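Local coordinates for protein phosphatidylserine synthase (Haemophilus influenzae, PDB 3HSI) that belongs to the phospholipase D superfamily of enzymes and carries a PLD-like domain in the C-terminal half of its chain, at residues C[265-270]-C[366-371]; C[271-276]-C[300-305]; C[281-286]-C[380-385]; C[293-298]-C[349-354]; C[373-378]-C[395-400]. One frame throughout, in Å; residues are numbered along the deposited sequence.

Interaction 1: residues C[265-270]-C[366-371]; sequences DLFLQV and KGVWVD
V270 and V370 bring the two backbones closest, CA to CA 5.8 Å, where the end of helix 258-268 and the residues just after it lie against strand 367-370. V370 splits its branches between two partners. With CG1 anti to the backbone N (chi1 174°), that methyl packs against V270 CG2 at 4.1 Å, while V370 CG2 turns to the helix and meets L266 CB at 3.9 Å. Two residues earlier, V368 presents both methyls to F267 CE2, each at 4.1 Å, and V368 CG2 lies near the plane of the ring at its edge. Helix against sheet is the layering of the phospholipase D fold, and in sequence K366 and D371 match the lysine and aspartate of the family's HxKxxxxD signature. The D371 carboxylate passes V270, its OD1 3.7 Å from V270 CG1. Its polar partners lie just outside the contact: OD2 makes a salt bridge with R373 and accepts from Q271 N, and OD1 accepts from the backbone N of K272 and K273.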
# COMPACT_ATOMS: atom_id res chain seq x y z
N ASP C 265 5.57 -12.56 -18.45
CA ASP C 265 5.54 -13.49 -19.57
C ASP C 265 6.86 -13.51 -20.37
O ASP C 265 7.23 -14.55 -20.92
CB ASP C 265 4.33 -13.20 -20.48
CG ASP C 265 2.99 -13.56 -19.80
OD1 ASP C 265 2.99 -14.30 -18.77
OD2 ASP C 265 1.92 -13.11 -20.29
N LEU C 266 7.53 -12.38 -20.45
CA LEU C 266 8.85 -12.32 -21.08
C LEU C 266 9.82 -13.24 -20.33
O LEU C 266 10.50 -14.05 -20.94
CB LEU C 266 9.36 -10.87 -21.17
CG LEU C 266 8.78 -9.92 -22.25
CD1 LEU C 266 9.27 -8.47 -22.04
CD2 LEU C 266 9.19 -10.36 -23.66
N PHE C 267 9.82 -13.19 -19.00
CA PHE C 267 10.69 -14.01 -18.15
C PHE C 267 10.35 -15.50 -18.29
O PHE C 267 11.24 -16.34 -18.24
CB PHE C 267 10.52 -13.65 -16.68
CG PHE C 267 11.35 -12.48 -16.21
CD1 PHE C 267 12.08 -12.57 -15.02
CD2 PHE C 267 11.37 -11.29 -16.91
CE1 PHE C 267 12.83 -11.49 -14.57
CE2 PHE C 267 12.12 -10.20 -16.45
CZ PHE C 267 12.84 -10.30 -15.29
N LEU C 268 9.07 -15.82 -18.42
CA LEU C 268 8.69 -17.22 -18.60
C LEU C 268 9.05 -17.76 -19.95
O LEU C 268 9.15 -18.96 -20.11
CB LEU C 268 7.19 -17.42 -18.42
CG LEU C 268 6.69 -17.32 -16.99
CD1 LEU C 268 5.21 -17.12 -17.04
CD2 LEU C 268 7.06 -18.58 -16.25
N GLN C 269 9.18 -16.88 -20.95
CA GLN C 269 9.39 -17.31 -22.32
C GLN C 269 10.82 -17.22 -22.81
O GLN C 269 11.07 -17.28 -24.00
CB GLN C 269 8.49 -16.49 -23.28
CG GLN C 269 7.06 -17.04 -23.35
CD GLN C 269 7.02 -18.39 -24.02
OE1 GLN C 269 7.42 -18.53 -25.17
NE2 GLN C 269 6.56 -19.42 -23.29
N VAL C 270 11.77 -17.04 -21.90
CA VAL C 270 13.18 -17.13 -22.22
C VAL C 270 13.55 -18.53 -22.73
O VAL C 270 13.28 -19.54 -22.07
CB VAL C 270 14.04 -16.77 -21.00
CG1 VAL C 270 15.55 -16.98 -21.28
CG2 VAL C 270 13.75 -15.34 -20.59
N LYS C 366 17.56 0.56 -16.38
CA LYS C 366 16.48 -0.45 -16.36
C LYS C 366 16.43 -1.03 -17.78
O LYS C 366 16.63 -0.30 -18.75
CB LYS C 366 15.12 0.19 -16.06
CG LYS C 366 15.06 1.20 -14.90
CD LYS C 366 15.15 2.62 -15.41
CE LYS C 366 15.05 3.62 -14.28
NZ LYS C 366 13.72 3.66 -13.51
N GLY C 367 16.17 -2.32 -17.89
CA GLY C 367 15.99 -2.99 -19.17
C GLY C 367 15.81 -4.48 -19.03
O GLY C 367 16.16 -5.09 -17.99
N VAL C 368 15.18 -5.08 -20.03
CA VAL C 368 15.00 -6.54 -20.10
C VAL C 368 15.27 -6.91 -21.53
O VAL C 368 14.76 -6.27 -22.43
CB VAL C 368 13.59 -7.02 -19.69
CG1 VAL C 368 13.46 -8.53 -19.93
CG2 VAL C 368 13.26 -6.69 -18.19
N TRP C 369 16.11 -7.91 -21.73
CA TRP C 369 16.35 -8.46 -23.04
C TRP C 369 16.11 -9.97 -22.98
O TRP C 369 16.67 -10.67 -22.14
CB TRP C 369 17.79 -8.23 -23.47
CG TRP C 369 18.27 -6.84 -23.69
CD1 TRP C 369 18.49 -6.22 -24.91
CD2 TRP C 369 18.71 -5.90 -22.68
NE1 TRP C 369 19.03 -4.95 -24.71
CE2 TRP C 369 19.18 -4.73 -23.37
CE3 TRP C 369 18.76 -5.92 -21.29
CZ2 TRP C 369 19.69 -3.62 -22.69
CZ3 TRP C 369 19.27 -4.82 -20.62
CH2 TRP C 369 19.72 -3.68 -21.32
N VAL C 370 15.31 -10.47 -23.91
CA VAL C 370 14.99 -11.90 -24.00
C VAL C 370 15.61 -12.47 -25.26
O VAL C 370 15.28 -12.04 -26.38
CB VAL C 370 13.47 -12.14 -23.97
CG1 VAL C 370 13.13 -13.65 -24.22
CG2 VAL C 370 12.94 -11.64 -22.60
N ASP C 371 16.54 -13.40 -25.08
CA ASP C 371 17.25 -14.04 -26.21
C ASP C 371 17.67 -12.92 -27.20
O ASP C 371 18.17 -11.88 -26.76
CB ASP C 371 16.38 -15.12 -26.86
CG ASP C 371 15.85 -16.15 -25.83
OD1 ASP C 371 16.53 -16.45 -24.83
OD2 ASP C 371 14.73 -16.67 -26.00

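Interaction 2: residues C[271-276]-C[300-305]; sequences QKKLVI and RVEIIV
K272, L274 and I276 share a parallel ladder with R300, E302 and I304, built of five backbone hydrogen bonds. R300 N donates to K272 O at 2.8 Å, and L274 N then donates to R300 O at 2.9 Å; the pattern continues through L274 O, E302 O and I276 O. CA-H...O contacts reinforce it, the shortest from K273 CA to R300 O at 3.2 Å. The strands run nearly parallel, 9° between their directions, as expected of the two strands of a beta-alpha-beta unit whose helix 285-296 makes the crossover. Charged and aliphatic groups meet on the face bearing K273, V275 and E302. E302 extends with CG swung opposite the main-chain nitrogen (chi1 178°), which lays its carboxylate beside V275, with OE1 3.7 Å from V275 CG2. K273 bends over R300, CD to R300 CB 3.8 Å, and reaches E302 OE1 with NZ in a long salt bridge of 3.9 Å. The stronger partners of that carboxylate are R416, at OE1, and R354, at OE2. On the other face I276 CD1 lies 4.4 Å from I303 CG1, and helix 285-296 covers L274, I276 and V301.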
# COMPACT_ATOMS: atom_id res chain seq x y z
N GLN C 271 14.17 -18.60 -23.90
CA GLN C 271 14.59 -19.88 -24.44
C GLN C 271 16.06 -20.18 -24.13
O GLN C 271 16.42 -21.34 -23.92
CB GLN C 271 14.35 -19.94 -25.96
CG GLN C 271 12.90 -19.75 -26.37
CD GLN C 271 11.96 -20.78 -25.76
OE1 GLN C 271 11.28 -20.51 -24.77
NE2 GLN C 271 11.93 -21.98 -26.35
N LYS C 272 16.88 -19.13 -24.11
CA LYS C 272 18.33 -19.25 -23.97
C LYS C 272 18.93 -18.33 -22.91
O LYS C 272 19.63 -18.79 -22.01
CB LYS C 272 19.02 -18.97 -25.32
CG LYS C 272 18.89 -20.11 -26.31
CD LYS C 272 19.60 -19.79 -27.59
CE LYS C 272 19.64 -21.01 -28.49
NZ LYS C 272 20.84 -21.88 -28.26
N LYS C 273 18.69 -17.02 -23.04
CA LYS C 273 19.35 -16.03 -22.18
C LYS C 273 18.43 -14.86 -21.86
O LYS C 273 17.68 -14.39 -22.71
CB LYS C 273 20.71 -15.55 -22.77
CG LYS C 273 21.38 -14.47 -21.91
CD LYS C 273 22.92 -14.59 -21.80
CE LYS C 273 23.57 -13.22 -21.67
NZ LYS C 273 23.67 -12.58 -23.06
N LEU C 274 18.49 -14.44 -20.60
CA LEU C 274 17.77 -13.27 -20.11
C LEU C 274 18.80 -12.30 -19.63
O LEU C 274 19.67 -12.67 -18.86
CB LEU C 274 16.89 -13.66 -18.93
CG LEU C 274 16.16 -12.55 -18.18
CD1 LEU C 274 15.23 -11.83 -19.15
CD2 LEU C 274 15.34 -13.17 -16.97
N VAL C 275 18.70 -11.06 -20.07
CA VAL C 275 19.53 -10.00 -19.51
C VAL C 275 18.62 -9.01 -18.82
O VAL C 275 17.59 -8.65 -19.35
CB VAL C 275 20.36 -9.27 -20.62
CG1 VAL C 275 21.26 -8.19 -20.01
CG2 VAL C 275 21.21 -10.30 -21.41
N ILE C 276 19.02 -8.53 -17.66
CA ILE C 276 18.21 -7.58 -16.90
C ILE C 276 19.11 -6.47 -16.41
O ILE C 276 20.24 -6.73 -15.94
CB ILE C 276 17.62 -8.27 -15.65
CG1 ILE C 276 16.72 -9.44 -16.03
CG2 ILE C 276 16.88 -7.26 -14.77
CD1 ILE C 276 16.40 -10.38 -14.80
N ARG C 300 20.45 -19.11 -19.38
CA ARG C 300 21.42 -18.18 -18.84
C ARG C 300 20.73 -16.89 -18.40
O ARG C 300 19.73 -16.48 -19.00
CB ARG C 300 22.47 -17.83 -19.90
CG ARG C 300 23.08 -19.04 -20.57
CD ARG C 300 23.97 -19.79 -19.63
NE ARG C 300 24.65 -20.90 -20.28
CZ ARG C 300 24.44 -22.19 -19.99
NH1 ARG C 300 23.57 -22.54 -19.05
NH2 ARG C 300 25.13 -23.12 -20.63
N VAL C 301 21.31 -16.25 -17.39
CA VAL C 301 20.78 -15.02 -16.83
C VAL C 301 21.94 -14.10 -16.51
O VAL C 301 22.92 -14.50 -15.87
CB VAL C 301 19.96 -15.26 -15.49
CG1 VAL C 301 19.46 -13.89 -14.92
CG2 VAL C 301 18.81 -16.25 -15.71
N GLU C 302 21.81 -12.86 -16.96
CA GLU C 302 22.78 -11.85 -16.66
C GLU C 302 22.06 -10.70 -15.93
O GLU C 302 21.08 -10.18 -16.41
CB GLU C 302 23.43 -11.36 -17.97
CG GLU C 302 24.43 -10.25 -17.76
CD GLU C 302 25.02 -9.71 -19.05
OE1 GLU C 302 24.69 -10.23 -20.15
OE2 GLU C 302 25.86 -8.76 -18.96
N ILE C 303 22.57 -10.29 -14.78
CA ILE C 303 21.94 -9.19 -14.05
C ILE C 303 22.98 -8.12 -13.83
O ILE C 303 24.10 -8.40 -13.40
CB ILE C 303 21.37 -9.68 -12.69
CG1 ILE C 303 20.37 -10.83 -12.94
CG2 ILE C 303 20.74 -8.48 -11.94
CD1 ILE C 303 19.87 -11.57 -11.65
N ILE C 304 22.62 -6.89 -14.20
CA ILE C 304 23.54 -5.78 -14.07
C ILE C 304 22.93 -4.77 -13.12
O ILE C 304 21.87 -4.25 -13.39
CB ILE C 304 23.82 -5.10 -15.46
CG1 ILE C 304 24.04 -6.18 -16.54
CG2 ILE C 304 25.01 -4.13 -15.35
CD1 ILE C 304 24.45 -5.64 -18.02
N VAL C 305 23.60 -4.50 -12.01
CA VAL C 305 23.16 -3.50 -11.03
C VAL C 305 24.33 -2.62 -10.68
O VAL C 305 25.48 -2.94 -11.02
CB VAL C 305 22.64 -4.17 -9.72
CG1 VAL C 305 21.32 -4.83 -9.98
CG2 VAL C 305 23.65 -5.18 -9.19

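Interaction 3: residues C[281-286]-C[380-385]; sequences FNFPRT and NNLNPR
N282 swings CG away from its backbone N (chi1 -173°), which carries the amide across the ring of P384, whereas N383 tucks CG between its backbone N and carbonyl carbon (chi1 62°), while its CB rests on N282 O. N282 ND2 lies 3.5 Å from P384 CD, with the asparagine amide planes 83° apart. N282 O receives a CA-H...O contact from N383 CA at 3.2 Å, and L382 O a straighter one from F283 CA at 3.4 Å. P284 CD packs on L382 O at 3.2 Å. A water bridges the segments, accepting from N282 N at 3.1 Å and donating to L382 O at 2.8 Å. The F283 ring lies alongside L382. An Asx turn, N380 OD1 accepting from L382 N, shapes the second loop. N282 ND2 is satisfied by K455 O and N383 OD1 by A386 N. P284 occupies the N-cap position of helix 285-296, I276 of strand 273-277 packs on F283 and L382, and Y331 of helix 327-341 touches N282.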
# COMPACT_ATOMS: atom_id res chain seq x y z
N PHE C 281 19.09 -4.01 -6.66
CA PHE C 281 18.67 -5.39 -6.59
C PHE C 281 17.48 -5.56 -5.65
O PHE C 281 17.66 -5.81 -4.45
CB PHE C 281 19.82 -6.29 -6.14
CG PHE C 281 19.51 -7.72 -6.27
CD1 PHE C 281 19.59 -8.35 -7.51
CD2 PHE C 281 19.10 -8.45 -5.16
CE1 PHE C 281 19.31 -9.68 -7.65
CE2 PHE C 281 18.80 -9.80 -5.29
CZ PHE C 281 18.91 -10.41 -6.53
N ASN C 282 16.27 -5.46 -6.19
CA ASN C 282 15.06 -5.56 -5.34
C ASN C 282 13.86 -6.04 -6.14
O ASN C 282 12.89 -5.31 -6.26
CB ASN C 282 14.74 -4.20 -4.65
CG ASN C 282 13.59 -4.29 -3.63
OD1 ASN C 282 13.48 -5.28 -2.91
ND2 ASN C 282 12.75 -3.26 -3.57
N PHE C 283 13.94 -7.27 -6.68
CA PHE C 283 12.88 -7.81 -7.55
C PHE C 283 11.63 -8.14 -6.76
O PHE C 283 11.71 -8.57 -5.60
CB PHE C 283 13.34 -9.06 -8.34
CG PHE C 283 14.42 -8.77 -9.33
CD1 PHE C 283 14.17 -7.95 -10.42
CD2 PHE C 283 15.67 -9.34 -9.20
CE1 PHE C 283 15.20 -7.65 -11.35
CE2 PHE C 283 16.68 -9.07 -10.12
CZ PHE C 283 16.45 -8.20 -11.19
N PRO C 284 10.46 -7.94 -7.38
CA PRO C 284 9.24 -8.51 -6.86
C PRO C 284 9.45 -10.01 -6.70
O PRO C 284 10.19 -10.60 -7.49
CB PRO C 284 8.21 -8.24 -7.97
CG PRO C 284 8.85 -7.33 -8.92
CD PRO C 284 10.31 -7.41 -8.75
N ARG C 285 8.82 -10.61 -5.68
CA ARG C 285 8.90 -12.06 -5.47
C ARG C 285 8.55 -12.85 -6.70
O ARG C 285 9.19 -13.85 -6.98
CB ARG C 285 8.00 -12.54 -4.26
N THR C 286 7.54 -12.41 -7.45
CA THR C 286 7.14 -13.12 -8.67
C THR C 286 8.30 -13.19 -9.67
O THR C 286 8.43 -14.18 -10.36
CB THR C 286 5.86 -12.51 -9.37
OG1 THR C 286 5.52 -13.29 -10.53
CG2 THR C 286 6.09 -11.03 -9.83
N ASN C 380 10.34 1.01 -15.82
CA ASN C 380 10.00 0.12 -14.69
C ASN C 380 11.28 -0.35 -13.95
O ASN C 380 12.18 -0.95 -14.53
CB ASN C 380 9.13 -1.04 -15.20
CG ASN C 380 8.57 -1.91 -14.08
OD1 ASN C 380 9.26 -2.30 -13.15
ND2 ASN C 380 7.30 -2.24 -14.20
N ASN C 381 11.37 -0.04 -12.65
CA ASN C 381 12.52 -0.40 -11.82
C ASN C 381 12.52 -1.87 -11.44
O ASN C 381 13.42 -2.33 -10.73
CB ASN C 381 12.55 0.43 -10.52
CG ASN C 381 12.91 1.87 -10.74
OD1 ASN C 381 13.77 2.19 -11.55
ND2 ASN C 381 12.26 2.77 -10.01
N LEU C 382 11.53 -2.64 -11.89
CA LEU C 382 11.52 -4.06 -11.55
C LEU C 382 11.58 -4.28 -10.03
O LEU C 382 12.36 -5.12 -9.52
CB LEU C 382 12.66 -4.79 -12.26
CG LEU C 382 12.52 -4.73 -13.79
CD1 LEU C 382 13.80 -5.22 -14.51
CD2 LEU C 382 11.31 -5.55 -14.21
N ASN C 383 10.75 -3.53 -9.31
CA ASN C 383 10.64 -3.66 -7.85
C ASN C 383 9.18 -3.78 -7.40
O ASN C 383 8.28 -3.50 -8.18
CB ASN C 383 11.37 -2.48 -7.17
CG ASN C 383 10.77 -1.11 -7.50
OD1 ASN C 383 9.80 -0.96 -8.27
ND2 ASN C 383 11.35 -0.10 -6.91
N PRO C 384 8.92 -4.18 -6.13
CA PRO C 384 7.51 -4.25 -5.70
C PRO C 384 6.67 -2.96 -5.83
O PRO C 384 5.47 -3.09 -6.06
CB PRO C 384 7.62 -4.66 -4.23
CG PRO C 384 8.97 -5.45 -4.21
CD PRO C 384 9.84 -4.62 -5.07
N ARG C 385 7.26 -1.77 -5.67
CA ARG C 385 6.56 -0.47 -5.93
C ARG C 385 5.96 -0.43 -7.33
O ARG C 385 4.80 -0.04 -7.53
CB ARG C 385 7.55 0.71 -5.92
CG ARG C 385 7.91 1.30 -4.60
CD ARG C 385 8.39 2.73 -4.79
NE ARG C 385 7.26 3.62 -5.08
CZ ARG C 385 6.42 4.09 -4.16
NH1 ARG C 385 6.57 3.74 -2.89
NH2 ARG C 385 5.42 4.88 -4.51
O HOH W 1 15.02 -4.70 -8.89

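Interaction 4: residues C[293-298]-C[349-354]; sequences TLLENG and GQLVVR
Q350 points its extended side chain at the C-terminal turn of helix 285-296 and there crosses L295 at a slant. Its NE2 donates to L295 O at 2.8 Å with an N-H...O angle of 154°. The donor lies in the carbonyl plane on a lone pair (C=O...N angle 117°), while the oxygen sits 18° out of the plane of the Q350 amide. The same NE2 also donates to K299 O, so two carbonyls hold the amide at the helix end, and it passes 3.3 Å from G298 CA. G298 is the C-prime residue of the Schellman motif closing this helix, with K299 N bonded to L294 O and a weak bond from G298 N to L295 O. The methyls of L295 reach L351: CD2, which also lies near Q350 NE2, meets L351 CB at 3.9 Å, and CD1 lies 4.1 Å from L351 CD2. V301 of strand 300-306 packs on both leucines, F342 also touches both, and L351 is further covered by helices 327-341 and 343-348 as strand 351-356 begins.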
# COMPACT_ATOMS: atom_id res chain seq x y z
N THR C 293 13.47 -20.40 -11.73
CA THR C 293 13.05 -21.45 -12.68
C THR C 293 13.97 -21.52 -13.88
O THR C 293 14.35 -22.61 -14.30
CB THR C 293 11.60 -21.21 -13.19
OG1 THR C 293 10.72 -21.15 -12.07
CG2 THR C 293 11.16 -22.34 -14.13
N LEU C 294 14.29 -20.34 -14.43
CA LEU C 294 15.21 -20.21 -15.55
C LEU C 294 16.53 -20.86 -15.20
O LEU C 294 17.04 -21.64 -15.98
CB LEU C 294 15.42 -18.76 -15.96
CG LEU C 294 14.16 -18.08 -16.51
CD1 LEU C 294 14.44 -16.64 -16.80
CD2 LEU C 294 13.58 -18.85 -17.79
N LEU C 295 17.06 -20.54 -14.03
CA LEU C 295 18.33 -21.09 -13.61
C LEU C 295 18.24 -22.59 -13.41
O LEU C 295 19.15 -23.32 -13.82
CB LEU C 295 18.88 -20.37 -12.38
CG LEU C 295 19.33 -18.93 -12.64
CD1 LEU C 295 19.64 -18.25 -11.31
CD2 LEU C 295 20.52 -18.81 -13.60
N GLU C 296 17.14 -23.07 -12.83
CA GLU C 296 16.94 -24.53 -12.66
C GLU C 296 16.78 -25.29 -14.00
O GLU C 296 17.01 -26.50 -14.07
CB GLU C 296 15.74 -24.81 -11.75
N ASN C 297 16.37 -24.58 -15.04
CA ASN C 297 16.10 -25.20 -16.33
C ASN C 297 17.17 -24.91 -17.35
O ASN C 297 16.93 -25.03 -18.54
CB ASN C 297 14.73 -24.75 -16.88
CG ASN C 297 13.56 -25.34 -16.10
OD1 ASN C 297 13.62 -26.47 -15.64
ND2 ASN C 297 12.50 -24.57 -15.95
N GLY C 298 18.34 -24.48 -16.90
CA GLY C 298 19.48 -24.33 -17.80
C GLY C 298 19.57 -23.06 -18.64
O GLY C 298 20.49 -22.93 -19.46
N GLY C 349 29.03 -20.05 -14.58
CA GLY C 349 28.84 -18.96 -15.53
C GLY C 349 27.43 -18.95 -16.12
O GLY C 349 27.12 -18.17 -17.04
N GLN C 350 26.57 -19.81 -15.58
CA GLN C 350 25.18 -19.81 -16.01
C GLN C 350 24.49 -18.51 -15.60
O GLN C 350 23.64 -17.99 -16.33
CB GLN C 350 24.43 -21.04 -15.45
CG GLN C 350 23.07 -21.25 -16.14
CD GLN C 350 22.20 -22.26 -15.41
OE1 GLN C 350 22.69 -23.05 -14.59
NE2 GLN C 350 20.90 -22.21 -15.67
N LEU C 351 24.82 -18.02 -14.41
CA LEU C 351 24.36 -16.72 -13.93
C LEU C 351 25.54 -15.78 -13.90
O LEU C 351 26.58 -16.10 -13.33
CB LEU C 351 23.75 -16.83 -12.53
CG LEU C 351 23.43 -15.57 -11.70
CD1 LEU C 351 22.35 -14.70 -12.36
CD2 LEU C 351 22.91 -15.97 -10.32
N VAL C 352 25.37 -14.64 -14.54
CA VAL C 352 26.38 -13.60 -14.58
C VAL C 352 25.83 -12.40 -13.80
O VAL C 352 24.74 -11.91 -14.08
CB VAL C 352 26.74 -13.20 -16.04
CG1 VAL C 352 27.61 -11.92 -16.08
CG2 VAL C 352 27.50 -14.36 -16.72
N VAL C 353 26.58 -11.96 -12.80
CA VAL C 353 26.15 -10.82 -12.02
C VAL C 353 27.22 -9.79 -12.26
O VAL C 353 28.39 -10.06 -12.04
CB VAL C 353 26.02 -11.17 -10.51
CG1 VAL C 353 25.82 -9.89 -9.66
CG2 VAL C 353 24.84 -12.12 -10.31
N ARG C 354 26.82 -8.62 -12.73
CA ARG C 354 27.78 -7.57 -12.99
C ARG C 354 27.51 -6.38 -12.13
O ARG C 354 26.35 -5.99 -11.97
CB ARG C 354 27.68 -7.11 -14.44
CG ARG C 354 28.50 -7.90 -15.36
CD ARG C 354 28.03 -7.53 -16.72
NE ARG C 354 28.62 -8.40 -17.72
CZ ARG C 354 29.83 -8.26 -18.22
NH1 ARG C 354 30.65 -7.28 -17.81
NH2 ARG C 354 30.23 -9.11 -19.15

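Interaction 5: residues C[373-378]-C[395-400]; sequences RYILLT and LLIYDP
R373 O accepts from D399 N at 2.9 Å in a nearly straight bond, the first of five backbone hydrogen bonds joining the two segments. I375 and I397 exchange two, I375 N to I397 O at 3.0 Å and I397 N to I375 O at 2.9 Å, and L377 with L395 forms a second such pair, L395 N reaching L377 O at 2.8 Å. The strands are antiparallel, 164° between their directions, within a mixed sheet of the phospholipase D fold; a classic beta bulge sets R373 and Y374 both opposite V370 on the next strand. The guanidinium of R373 pairs with D371, while R373 CG touches Y398 CE1 at 3.7 Å. On the face carrying the tyrosines, the rings of Y374 and Y398 are inclined by only 26° but slid apart, so they barely overlap, CE1 of Y374 lying 3.5 Å from CD1 of Y398. P400 CD covers one face of the Y398 ring. L396 turns its CG to the side opposite the main-chain nitrogen (chi1 -178°), which brings CD1 within 4.0 Å of Y374 CD1. On the opposite face, with I375 and L395, L377 CD1 meets I397 CD1 at 3.7 Å, and R174 touches I375 and L377.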
# COMPACT_ATOMS: atom_id res chain seq x y z
N ARG C 373 15.29 -11.67 -29.38
CA ARG C 373 13.94 -11.61 -29.91
C ARG C 373 13.11 -10.43 -29.35
O ARG C 373 12.38 -9.77 -30.09
CB ARG C 373 13.29 -12.96 -29.58
CG ARG C 373 11.92 -13.27 -30.14
CD ARG C 373 11.60 -14.81 -30.01
NE ARG C 373 11.14 -15.21 -28.66
CZ ARG C 373 11.95 -15.63 -27.67
NH1 ARG C 373 13.26 -15.73 -27.85
NH2 ARG C 373 11.45 -15.97 -26.48
N TYR C 374 13.24 -10.17 -28.04
CA TYR C 374 12.58 -9.03 -27.39
C TYR C 374 13.53 -8.14 -26.63
O TYR C 374 14.46 -8.63 -25.97
CB TYR C 374 11.57 -9.52 -26.38
CG TYR C 374 10.47 -10.38 -26.94
CD1 TYR C 374 9.36 -9.80 -27.56
CD2 TYR C 374 10.53 -11.76 -26.84
CE1 TYR C 374 8.33 -10.56 -28.07
CE2 TYR C 374 9.52 -12.55 -27.36
CZ TYR C 374 8.42 -11.94 -27.96
OH TYR C 374 7.41 -12.69 -28.45
N ILE C 375 13.24 -6.84 -26.68
CA ILE C 375 14.00 -5.77 -26.03
C ILE C 375 12.93 -4.83 -25.45
O ILE C 375 12.24 -4.12 -26.18
CB ILE C 375 14.89 -4.95 -27.07
CG1 ILE C 375 15.87 -5.87 -27.79
CG2 ILE C 375 15.71 -3.85 -26.40
CD1 ILE C 375 15.52 -6.14 -29.24
N LEU C 376 12.81 -4.82 -24.13
CA LEU C 376 11.87 -3.96 -23.45
C LEU C 376 12.55 -2.69 -22.95
O LEU C 376 13.47 -2.75 -22.10
CB LEU C 376 11.27 -4.69 -22.25
CG LEU C 376 10.27 -3.87 -21.43
CD1 LEU C 376 9.10 -3.45 -22.32
CD2 LEU C 376 9.76 -4.66 -20.19
N LEU C 377 12.07 -1.57 -23.46
CA LEU C 377 12.49 -0.27 -22.97
C LEU C 377 11.44 0.15 -21.98
O LEU C 377 10.25 0.24 -22.31
CB LEU C 377 12.56 0.75 -24.11
CG LEU C 377 13.15 0.26 -25.43
CD1 LEU C 377 13.00 1.33 -26.54
CD2 LEU C 377 14.59 -0.19 -25.29
N THR C 378 11.85 0.42 -20.75
CA THR C 378 10.89 0.69 -19.75
C THR C 378 11.47 1.60 -18.70
O THR C 378 12.69 1.62 -18.49
CB THR C 378 10.35 -0.62 -19.15
OG1 THR C 378 9.21 -0.33 -18.35
CG2 THR C 378 11.40 -1.39 -18.31
N LEU C 395 8.09 0.38 -24.07
CA LEU C 395 8.07 0.05 -25.48
C LEU C 395 8.66 -1.35 -25.61
O LEU C 395 9.85 -1.57 -25.33
CB LEU C 395 8.85 1.09 -26.30
CG LEU C 395 8.45 2.56 -26.11
CD1 LEU C 395 9.37 3.54 -26.89
CD2 LEU C 395 6.96 2.77 -26.48
N LEU C 396 7.82 -2.30 -25.98
CA LEU C 396 8.31 -3.63 -26.28
C LEU C 396 8.69 -3.71 -27.74
O LEU C 396 7.84 -3.65 -28.63
CB LEU C 396 7.30 -4.74 -25.93
CG LEU C 396 7.81 -6.17 -26.20
CD1 LEU C 396 9.04 -6.53 -25.32
CD2 LEU C 396 6.70 -7.23 -26.01
N ILE C 397 10.00 -3.85 -27.97
CA ILE C 397 10.50 -4.09 -29.31
C ILE C 397 10.58 -5.61 -29.61
O ILE C 397 11.15 -6.38 -28.85
CB ILE C 397 11.89 -3.45 -29.51
CG1 ILE C 397 11.77 -1.93 -29.34
CG2 ILE C 397 12.43 -3.80 -30.86
CD1 ILE C 397 13.08 -1.22 -29.21
N TYR C 398 9.96 -6.01 -30.71
CA TYR C 398 10.02 -7.37 -31.23
C TYR C 398 10.91 -7.37 -32.48
O TYR C 398 10.62 -6.66 -33.46
CB TYR C 398 8.62 -7.82 -31.58
CG TYR C 398 8.51 -9.25 -32.09
CD1 TYR C 398 9.18 -10.30 -31.45
CD2 TYR C 398 7.67 -9.55 -33.17
CE1 TYR C 398 9.07 -11.62 -31.92
CE2 TYR C 398 7.55 -10.86 -33.65
CZ TYR C 398 8.25 -11.88 -33.02
OH TYR C 398 8.11 -13.15 -33.47
N ASP C 399 11.96 -8.18 -32.43
CA ASP C 399 12.98 -8.24 -33.47
C ASP C 399 13.19 -9.67 -33.95
O ASP C 399 14.25 -10.24 -33.72
CB ASP C 399 14.29 -7.65 -32.93
CG ASP C 399 15.34 -7.48 -34.00
OD1 ASP C 399 14.98 -7.43 -35.21
OD2 ASP C 399 16.54 -7.41 -33.61
N PRO C 400 12.17 -10.26 -34.64
CA PRO C 400 12.20 -11.69 -35.03
C PRO C 400 13.33 -12.07 -35.99
O PRO C 400 13.80 -13.19 -35.94
CB PRO C 400 10.84 -11.91 -35.71
CG PRO C 400 10.33 -10.53 -36.06
CD PRO C 400 10.90 -9.60 -35.03

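Interactions 1, 2, 4 and 5 follow one sheet from strand 391-398 to strand 351-356. Interactions 5 and 1 lie about 9 Å apart between centres and are stitched by V368 O and L376 N (3.0 Å, a probable hydrogen bond); interactions 1 and 2 are about 8 Å apart, with F267 CZ on I276 CD1 at 3.6 Å. Interactions 2 and 4, about 7 Å apart, share a strand pairing through V301 O and V352 N, whereas interactions 4 and 5 stand about 21 Å apart. Interaction 3 lies at the end of strand 273-277, where L382 CD1 packs on I276 CG2. K366, by its signature probably part of the active site, links interactions 1 and 3: its NZ lies close to N381 OD1, a probable hydrogen bond.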